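PDB 4RAJ: heme oxygenase from Chlamydomonas reinhardtii, which probably catalyses the oxygen-dependent opening of heme to biliverdin, with release of iron and carbon monoxide, as heme oxygenases do. Local coordinates for residues 19-24 / 194-199; 26-31 / 212-217; 79-84 / 136-141. One frame throughout, in Å; residues are numbered along the deposited sequence.

Contact 1 (19-24 / 194-199); sequences PLTKRL and QFDEWG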
loop_
_atom_site.group_PDB
_atom_site.type_symbol
_atom_site.label_atom_id
_atom_site.label_comp_id
_atom_site.label_asym_id
_atom_site.label_seq_id
_atom_site.Cartn_x
_atom_site.Cartn_y
_atom_site.Cartn_z
ATOM N N PRO A 19 19.803 11.209 -4.444
ATOM C CA PRO A 19 18.360 11.395 -4.285
ATOM C C PRO A 19 17.799 10.574 -3.122
ATOM O O PRO A 19 18.279 9.468 -2.847
ATOM C CB PRO A 19 17.785 10.911 -5.626
ATOM C CG PRO A 19 18.970 10.742 -6.549
ATOM C CD PRO A 19 20.134 10.460 -5.667
ATOM N N LEU A 20 16.788 11.124 -2.457
ATOM C CA LEU A 20 16.156 10.475 -1.312
ATOM C C LEU A 20 15.652 9.072 -1.661
ATOM O O LEU A 20 15.811 8.129 -0.880
ATOM C CB LEU A 20 15.002 11.340 -0.793
ATOM C CG LEU A 20 14.439 11.020 0.593
ATOM C CD1 LEU A 20 15.560 10.863 1.615
ATOM C CD2 LEU A 20 13.478 12.109 1.028
ATOM N N THR A 21 15.067 8.939 -2.849
ATOM C CA THR A 21 14.556 7.651 -3.304
ATOM C C THR A 21 15.648 6.591 -3.302
ATOM O O THR A 21 15.410 5.454 -2.923
ATOM C CB THR A 21 13.949 7.740 -4.721
ATOM O OG1 THR A 21 14.827 8.486 -5.569
ATOM C CG2 THR A 21 12.591 8.406 -4.679
ATOM N N LYS A 22 16.852 6.973 -3.713
ATOM C CA LYS A 22 17.943 6.019 -3.799
ATOM C C LYS A 22 18.472 5.684 -2.410
ATOM O O LYS A 22 18.842 4.544 -2.138
ATOM C CB LYS A 22 19.059 6.560 -4.690
ATOM C CG LYS A 22 20.039 5.495 -5.141
ATOM C CD LYS A 22 20.184 5.477 -6.664
ATOM C CE LYS A 22 21.219 6.479 -7.148
ATOM N NZ LYS A 22 21.232 6.585 -8.634
ATOM N N ARG A 23 18.507 6.676 -1.526
ATOM C CA ARG A 23 18.926 6.405 -0.157
ATOM C C ARG A 23 17.946 5.456 0.527
ATOM O O ARG A 23 18.353 4.550 1.250
ATOM C CB ARG A 23 19.061 7.694 0.656
ATOM C CG ARG A 23 19.506 7.425 2.099
ATOM C CD ARG A 23 20.256 8.589 2.710
ATOM N NE ARG A 23 19.379 9.449 3.494
ATOM C CZ ARG A 23 19.326 9.464 4.825
ATOM N NH1 ARG A 23 20.102 8.666 5.541
ATOM N NH2 ARG A 23 18.490 10.292 5.439
ATOM N N LEU A 24 16.654 5.655 0.290
ATOM C CA LEU A 24 15.649 4.805 0.918
ATOM C C LEU A 24 15.690 3.392 0.354
ATOM O O LEU A 24 15.713 2.416 1.104
ATOM C CB LEU A 24 14.251 5.404 0.754
ATOM C CG LEU A 24 13.757 6.301 1.897
ATOM C CD1 LEU A 24 14.762 7.393 2.225
ATOM C CD2 LEU A 24 12.420 6.929 1.549
ATOM N N GLN A 194 8.786 14.294 -7.714
ATOM C CA GLN A 194 8.426 15.293 -6.721
ATOM C C GLN A 194 8.922 14.926 -5.324
ATOM O O GLN A 194 9.359 15.799 -4.582
ATOM C CB GLN A 194 6.920 15.509 -6.677
ATOM C CG GLN A 194 6.522 16.596 -5.692
ATOM C CD GLN A 194 5.098 17.061 -5.875
ATOM O OE1 GLN A 194 4.319 16.448 -6.605
ATOM N NE2 GLN A 194 4.749 18.161 -5.218
ATOM N N PHE A 195 8.837 13.646 -4.967
ATOM C CA PHE A 195 9.313 13.181 -3.662
ATOM C C PHE A 195 10.798 13.492 -3.485
ATOM O O PHE A 195 11.233 13.919 -2.415
ATOM C CB PHE A 195 9.057 11.678 -3.503
ATOM C CG PHE A 195 9.294 11.150 -2.105
ATOM C CD1 PHE A 195 8.533 11.597 -1.036
ATOM C CD2 PHE A 195 10.242 10.173 -1.877
ATOM C CE1 PHE A 195 8.735 11.095 0.246
ATOM C CE2 PHE A 195 10.444 9.670 -0.600
ATOM C CZ PHE A 195 9.687 10.135 0.459
ATOM N N ASP A 196 11.573 13.298 -4.546
ATOM C CA ASP A 196 13.001 13.592 -4.498
ATOM C C ASP A 196 13.287 15.090 -4.424
ATOM O O ASP A 196 14.177 15.519 -3.685
ATOM C CB ASP A 196 13.708 12.981 -5.705
ATOM C CG ASP A 196 14.135 11.550 -5.458
ATOM O OD1 ASP A 196 14.189 11.136 -4.276
ATOM O OD2 ASP A 196 14.440 10.843 -6.438
ATOM N N GLU A 197 12.530 15.886 -5.176
ATOM C CA GLU A 197 12.732 17.336 -5.169
ATOM C C GLU A 197 12.318 17.968 -3.853
ATOM O O GLU A 197 13.022 18.813 -3.304
ATOM C CB GLU A 197 11.961 17.990 -6.315
ATOM C CG GLU A 197 12.781 18.127 -7.567
ATOM C CD GLU A 197 11.930 18.324 -8.796
ATOM O OE1 GLU A 197 10.779 18.795 -8.652
ATOM O OE2 GLU A 197 12.416 17.998 -9.901
ATOM N N TRP A 198 11.158 17.561 -3.357
ATOM C CA TRP A 198 10.667 18.064 -2.087
ATOM C C TRP A 198 11.563 17.569 -0.935
ATOM O O TRP A 198 11.930 18.336 -0.030
ATOM C CB TRP A 198 9.210 17.635 -1.890
ATOM C CG TRP A 198 8.722 17.820 -0.495
ATOM C CD1 TRP A 198 8.184 18.953 0.044
ATOM C CD2 TRP A 198 8.728 16.840 0.548
ATOM N NE1 TRP A 198 7.857 18.741 1.361
ATOM C CE2 TRP A 198 8.178 17.448 1.695
ATOM C CE3 TRP A 198 9.140 15.502 0.620
ATOM C CZ2 TRP A 198 8.039 16.768 2.911
ATOM C CZ3 TRP A 198 9.000 14.826 1.829
ATOM C CH2 TRP A 198 8.447 15.462 2.953
ATOM N N GLY A 199 11.933 16.292 -0.990
ATOM C CA GLY A 199 12.718 15.675 0.067
ATOM C C GLY A 199 14.072 16.349 0.247
ATOM O O GLY A 199 14.529 16.550 1.365
HETATM O O HOH W 1 16.412 13.828 -3.055
#
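T21 OG1 donates to D196 OD2 at 2.5 Å, the short half of a two-pronged grip in which one residue occupies both oxygens of a carboxylate. The other prong is the backbone: T21 N gives its hydrogen to D196 OD1 at 2.8 Å, with an N-H...O angle of 159°. Each oxygen offers its syn lone pair, so the two bonds together hold the carboxylate against rotation. Threonine suits the place because its hydroxyl, lying between the backbone N and the carbonyl carbon (chi1 45°), sits beside its own N-H and faces the same acceptor group.

P19 is the N-cap of helix 20-27, so T21 N belongs to the first turn, where amides have no helical carbonyl to bind. An aspartate supplies the missing acceptor here, and its negative charge is probably stabilised by the positive end of the helix dipole. A water extends the polar side of the contact, taking the hydrogen of L20 N and giving one to D196 O. In this all-helical heme oxygenase fold the bond network pins the first helix to helix 184-200; the axes of the two short segments pass 9.6 Å apart at closest, at 99° to each other.

Behind these bonds the contact turns apolar. The F195 ring presents its edge to L24 CD2, 4.0 Å from F195 CE2, and to the methyl of T21; elsewhere the ring meets Y145 and F191. L20 CD2 comes down on G199 CA at 3.8 Å, an approach to the bare helix backbone made possible by a glycine, and the same methyl also touches the F195 ring obliquely.

Contact 2 (26-31 / 212-217); sequences KASRKI and SEHLAA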
loop_
_atom_site.group_PDB
_atom_site.type_symbol
_atom_site.label_atom_id
_atom_site.label_comp_id
_atom_site.label_asym_id
_atom_site.label_seq_id
_atom_site.Cartn_x
_atom_site.Cartn_y
_atom_site.Cartn_z
ATOM N N LYS A 26 18.122 1.835 -1.106
ATOM C CA LYS A 26 19.333 1.158 -0.636
ATOM C C LYS A 26 19.179 0.658 0.792
ATOM O O LYS A 26 19.603 -0.449 1.123
ATOM C CB LYS A 26 20.558 2.078 -0.712
ATOM C CG LYS A 26 21.114 2.271 -2.109
ATOM C CD LYS A 26 22.563 2.749 -2.069
ATOM C CE LYS A 26 22.698 4.072 -1.336
ATOM N NZ LYS A 26 24.107 4.548 -1.305
ATOM N N ALA A 27 18.594 1.482 1.650
ATOM C CA ALA A 27 18.443 1.101 3.046
ATOM C C ALA A 27 17.447 -0.047 3.215
ATOM O O ALA A 27 17.590 -0.865 4.122
ATOM C CB ALA A 27 18.018 2.291 3.872
ATOM N N SER A 28 16.444 -0.117 2.340
ATOM C CA SER A 28 15.396 -1.128 2.491
ATOM C C SER A 28 15.663 -2.418 1.720
ATOM O O SER A 28 14.813 -3.308 1.692
ATOM C CB SER A 28 14.037 -0.563 2.065
ATOM O OG SER A 28 14.017 -0.237 0.684
ATOM N N ARG A 29 16.844 -2.527 1.116
ATOM C CA ARG A 29 17.163 -3.667 0.261
ATOM C C ARG A 29 16.967 -5.012 0.970
ATOM O O ARG A 29 16.319 -5.908 0.429
ATOM C CB ARG A 29 18.596 -3.559 -0.260
ATOM C CG ARG A 29 18.934 -4.586 -1.331
ATOM C CD ARG A 29 20.435 -4.682 -1.573
ATOM N NE ARG A 29 21.136 -5.275 -0.436
ATOM C CZ ARG A 29 21.260 -6.584 -0.229
ATOM N NH1 ARG A 29 20.726 -7.447 -1.083
ATOM N NH2 ARG A 29 21.916 -7.031 0.835
ATOM N N LYS A 30 17.498 -5.143 2.181
ATOM C CA LYS A 30 17.431 -6.404 2.917
ATOM C C LYS A 30 16.013 -6.771 3.389
ATOM O O LYS A 30 15.617 -7.936 3.326
ATOM C CB LYS A 30 18.380 -6.367 4.117
ATOM C CG LYS A 30 19.832 -6.663 3.765
ATOM C CD LYS A 30 20.662 -6.931 5.017
ATOM C CE LYS A 30 20.837 -5.670 5.857
ATOM N NZ LYS A 30 22.052 -5.725 6.723
ATOM N N ILE A 31 15.255 -5.792 3.869
ATOM C CA ILE A 31 13.906 -6.071 4.347
ATOM C C ILE A 31 12.962 -6.257 3.149
ATOM O O ILE A 31 11.972 -6.979 3.248
ATOM C CB ILE A 31 13.391 -4.951 5.302
ATOM C CG1 ILE A 31 12.140 -5.408 6.060
ATOM C CG2 ILE A 31 13.168 -3.637 4.562
ATOM C CD1 ILE A 31 12.379 -6.627 6.917
ATOM N N SER A 212 13.249 6.300 8.079
ATOM C CA SER A 212 12.745 5.435 9.134
ATOM C C SER A 212 11.320 4.977 8.843
ATOM O O SER A 212 10.986 3.829 9.075
ATOM C CB SER A 212 12.801 6.137 10.485
ATOM O OG SER A 212 14.142 6.323 10.886
ATOM N N GLU A 213 10.483 5.873 8.334
ATOM C CA GLU A 213 9.094 5.519 8.100
ATOM C C GLU A 213 8.954 4.568 6.909
ATOM O O GLU A 213 8.073 3.720 6.906
ATOM C CB GLU A 213 8.249 6.776 7.899
ATOM C CG GLU A 213 8.036 7.539 9.212
ATOM C CD GLU A 213 7.329 6.705 10.270
ATOM O OE1 GLU A 213 6.365 5.976 9.929
ATOM O OE2 GLU A 213 7.743 6.775 11.448
ATOM N N HIS A 214 9.831 4.718 5.916
ATOM C CA HIS A 214 9.926 3.802 4.771
ATOM C C HIS A 214 10.209 2.368 5.270
ATOM O O HIS A 214 9.536 1.419 4.880
ATOM C CB HIS A 214 11.024 4.304 3.816
ATOM C CG HIS A 214 11.356 3.382 2.679
ATOM N ND1 HIS A 214 10.450 3.041 1.698
ATOM C CD2 HIS A 214 12.522 2.774 2.345
ATOM C CE1 HIS A 214 11.039 2.252 0.814
ATOM N NE2 HIS A 214 12.293 2.065 1.190
ATOM N N LEU A 215 11.198 2.220 6.149
ATOM C CA LEU A 215 11.509 0.908 6.711
ATOM C C LEU A 215 10.337 0.391 7.543
ATOM O O LEU A 215 10.051 -0.809 7.557
ATOM C CB LEU A 215 12.780 0.978 7.573
ATOM C CG LEU A 215 14.055 1.370 6.835
ATOM C CD1 LEU A 215 15.198 1.541 7.842
ATOM C CD2 LEU A 215 14.403 0.327 5.780
ATOM N N ALA A 216 9.668 1.300 8.252
ATOM C CA ALA A 216 8.569 0.909 9.138
ATOM C C ALA A 216 7.406 0.334 8.339
ATOM O O ALA A 216 6.713 -0.569 8.811
ATOM C CB ALA A 216 8.087 2.095 9.980
ATOM N N ALA A 217 7.192 0.859 7.135
ATOM C CA ALA A 217 6.105 0.358 6.292
ATOM C C ALA A 217 6.351 -1.097 5.924
ATOM O O ALA A 217 5.428 -1.911 5.965
ATOM C CB ALA A 217 5.951 1.221 5.042
#
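Between helix 20-27 and helix 29-47 the chain leaves helical geometry at S28 (phi/psi -93°/6°), and here it passes helix 204-227 with S28 CA 6.1 Å from L215 CA. S28 OG meets the ring of H214 at its edge, near the ring plane, hydrogen-bonded to H214 NE2 at 2.9 Å. The same hydroxyl is also bonded to L24 O, so a small polar side chain links the end of one helix to its neighbour.

H214 suits the position because an imidazole carries two ring nitrogens that can bond in different directions: NE2 serves S28, whereas ND1 is bonded to T146 OG1 on helix 140-151. With CG anti to the backbone N (chi1 173°), the ring reaches out between these two partners, which together fix its flip. F218 meets it edge-to-face. T146 and F218, along with S35 one turn beyond I31, line the pocket that holds a polyether in this heme-free crystal. In heme oxygenases the helix equivalent to 29-47 is the proximal one, which carries the iron-binding histidine; H214, bonded to T146 and packed on F218, thus lies beside the pocket where heme would probably bind.

L215 takes the outer side of the contact. Its CD2 methyl rests 3.7 Å from S28 CA and 3.8 Å from A27 O, touching bare backbone at the helix break. The same methyl approaches I31 CG2 at 4.3 Å, a looser apolar touch towards the surface.

Contact 3 (79-84 / 136-141); sequences DADVSK and SPALLL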
loop_
_atom_site.group_PDB
_atom_site.type_symbol
_atom_site.label_atom_id
_atom_site.label_comp_id
_atom_site.label_asym_id
_atom_site.label_seq_id
_atom_site.Cartn_x
_atom_site.Cartn_y
_atom_site.Cartn_z
ATOM N N ASP A 79 -2.105 20.974 4.962
ATOM C CA ASP A 79 -0.723 20.732 5.344
ATOM C C ASP A 79 0.209 21.177 4.225
ATOM O O ASP A 79 0.019 20.798 3.071
ATOM C CB ASP A 79 -0.487 19.253 5.670
ATOM C CG ASP A 79 0.941 18.977 6.085
ATOM O OD1 ASP A 79 1.236 19.086 7.294
ATOM O OD2 ASP A 79 1.771 18.658 5.207
ATOM N N ALA A 80 1.208 21.982 4.570
ATOM C CA ALA A 80 2.106 22.559 3.575
ATOM C C ALA A 80 2.740 21.501 2.686
ATOM O O ALA A 80 2.809 21.672 1.472
ATOM C CB ALA A 80 3.191 23.385 4.257
ATOM N N ASP A 81 3.177 20.399 3.289
ATOM C CA ASP A 81 3.941 19.395 2.564
ATOM C C ASP A 81 3.040 18.480 1.734
ATOM O O ASP A 81 3.271 18.280 0.538
ATOM C CB ASP A 81 4.775 18.560 3.535
ATOM C CG ASP A 81 5.817 19.387 4.265
ATOM O OD1 ASP A 81 6.605 20.081 3.593
ATOM O OD2 ASP A 81 5.835 19.354 5.510
ATOM N N VAL A 82 2.017 17.916 2.368
ATOM C CA VAL A 82 1.147 16.987 1.659
ATOM C C VAL A 82 0.401 17.718 0.534
ATOM O O VAL A 82 0.215 17.170 -0.549
ATOM C CB VAL A 82 0.156 16.297 2.615
ATOM C CG1 VAL A 82 -0.723 15.304 1.863
ATOM C CG2 VAL A 82 0.917 15.579 3.719
ATOM N N SER A 83 0.019 18.971 0.772
ATOM C CA SER A 83 -0.695 19.729 -0.248
ATOM C C SER A 83 0.136 19.906 -1.512
ATOM O O SER A 83 -0.413 19.967 -2.611
ATOM C CB SER A 83 -1.126 21.089 0.288
ATOM O OG SER A 83 -2.071 20.916 1.325
ATOM N N LYS A 84 1.455 19.954 -1.367
ATOM C CA LYS A 84 2.318 20.066 -2.534
ATOM C C LYS A 84 2.171 18.858 -3.447
ATOM O O LYS A 84 2.448 18.945 -4.638
ATOM C CB LYS A 84 3.778 20.241 -2.114
ATOM C CG LYS A 84 4.062 21.593 -1.478
ATOM C CD LYS A 84 5.520 21.719 -1.058
ATOM C CE LYS A 84 5.833 23.111 -0.520
ATOM N NZ LYS A 84 5.706 24.153 -1.567
ATOM N N SER A 136 2.464 14.592 12.355
ATOM C CA SER A 136 3.487 14.904 11.347
ATOM C C SER A 136 3.115 14.368 9.971
ATOM O O SER A 136 3.657 13.354 9.526
ATOM C CB SER A 136 4.844 14.344 11.760
ATOM O OG SER A 136 4.708 13.040 12.283
ATOM N N PRO A 137 2.195 15.057 9.290
ATOM C CA PRO A 137 1.633 14.525 8.045
ATOM C C PRO A 137 2.658 14.328 6.933
ATOM O O PRO A 137 2.436 13.462 6.106
ATOM C CB PRO A 137 0.597 15.582 7.647
ATOM C CG PRO A 137 0.288 16.314 8.914
ATOM C CD PRO A 137 1.569 16.333 9.680
ATOM N N ALA A 138 3.750 15.085 6.902
ATOM C CA ALA A 138 4.748 14.870 5.856
ATOM C C ALA A 138 5.289 13.423 5.827
ATOM O O ALA A 138 5.637 12.913 4.753
ATOM C CB ALA A 138 5.907 15.863 6.016
ATOM N N LEU A 139 5.351 12.771 6.992
ATOM C CA LEU A 139 5.905 11.419 7.098
ATOM C C LEU A 139 5.011 10.380 6.404
ATOM O O LEU A 139 5.465 9.281 6.078
ATOM C CB LEU A 139 6.123 11.024 8.574
ATOM C CG LEU A 139 7.158 11.876 9.328
ATOM C CD1 LEU A 139 7.502 11.325 10.737
ATOM C CD2 LEU A 139 8.424 12.035 8.489
ATOM N N LEU A 140 3.749 10.738 6.189
ATOM C CA LEU A 140 2.831 9.908 5.403
ATOM C C LEU A 140 3.356 9.688 3.982
ATOM O O LEU A 140 3.071 8.660 3.346
ATOM C CB LEU A 140 1.443 10.560 5.343
ATOM C CG LEU A 140 0.618 10.597 6.632
ATOM C CD1 LEU A 140 -0.675 11.436 6.437
ATOM C CD2 LEU A 140 0.313 9.176 7.094
ATOM N N LEU A 141 4.139 10.640 3.482
ATOM C CA LEU A 141 4.624 10.553 2.105
ATOM C C LEU A 141 5.633 9.425 1.937
ATOM O O LEU A 141 5.758 8.861 0.848
ATOM C CB LEU A 141 5.222 11.899 1.656
ATOM C CG LEU A 141 4.270 13.100 1.570
ATOM C CD1 LEU A 141 5.068 14.393 1.390
ATOM C CD2 LEU A 141 3.263 12.953 0.435
#
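D79 lays its carboxylate obliquely across the ring of P137: D79 OD1 is 3.3 Å from P137 CG, and P137 CB is close behind. Against P137 this oxygen meets ring carbons, while OD2 makes the capping bonds. D79 OD2 accepts from V82 N at 2.9 Å through its anti lone pair, in a nearly straight bond (172°), and more weakly from D81 N. Having CG anti to the backbone N (chi1 -179°) swings the carboxylate over the start of helix 80-84, where these amides lie. The backbone oxygen of the same residue is used twice: S83 N and S83 OG reach D79 O from opposite faces of its plane, the hydroxyl at 2.7 Å. D79 thus ties down the first turn of a short, weakly bonded helix with both its side chain and its carbonyl.

D81 turns towards A138, D81 OD2 lying 3.5 Å from A138 CB. Its other oxygen, OD1, is hydrogen-bonded to W198 NE1 on helix 184-200, and the small methyl of A138 allows the carboxylate to lie against it while OD1 reaches the indole. A138 itself also touches W198.

V82 supplies the apolar part. Its CG2 methyl lies 3.5 Å from P137 O and 3.9 Å from P137 CB, so the branched side chain rests along the backbone as well as the ring. L141 reaches towards the D81 carbonyl, its CD1 methyl 4.4 Å from D81 O. L75 and A74 of helix 50-76 pack on V82 and P137 respectively.

The arrangement is an aspartate N-cap on helix 80-84, set against the proline-led turn that brings the chain into helix 140-151 of the helical heme oxygenase fold.

The three contacts lie within one all-helical domain. The centre of contact 1 is about 14 Å from those of contacts 2 and 3, which are themselves about 19 Å apart. Contacts 1 and 2 share helix 20-27 and alternate along the chain, setting the N-terminal region against the consecutive helices 184-200 and 204-227. Contact 3 is nested inside the loops that both of them close. It joins contact 1 through a probable hydrogen bond from Q194 NE2 to K84 O and the packing of W198 on L141, and meets contact 2 where E213 packs on L139. Parts near the N terminus, in the middle and near the C terminus thus meet, and contact 2 borders the pocket through T146 and F218.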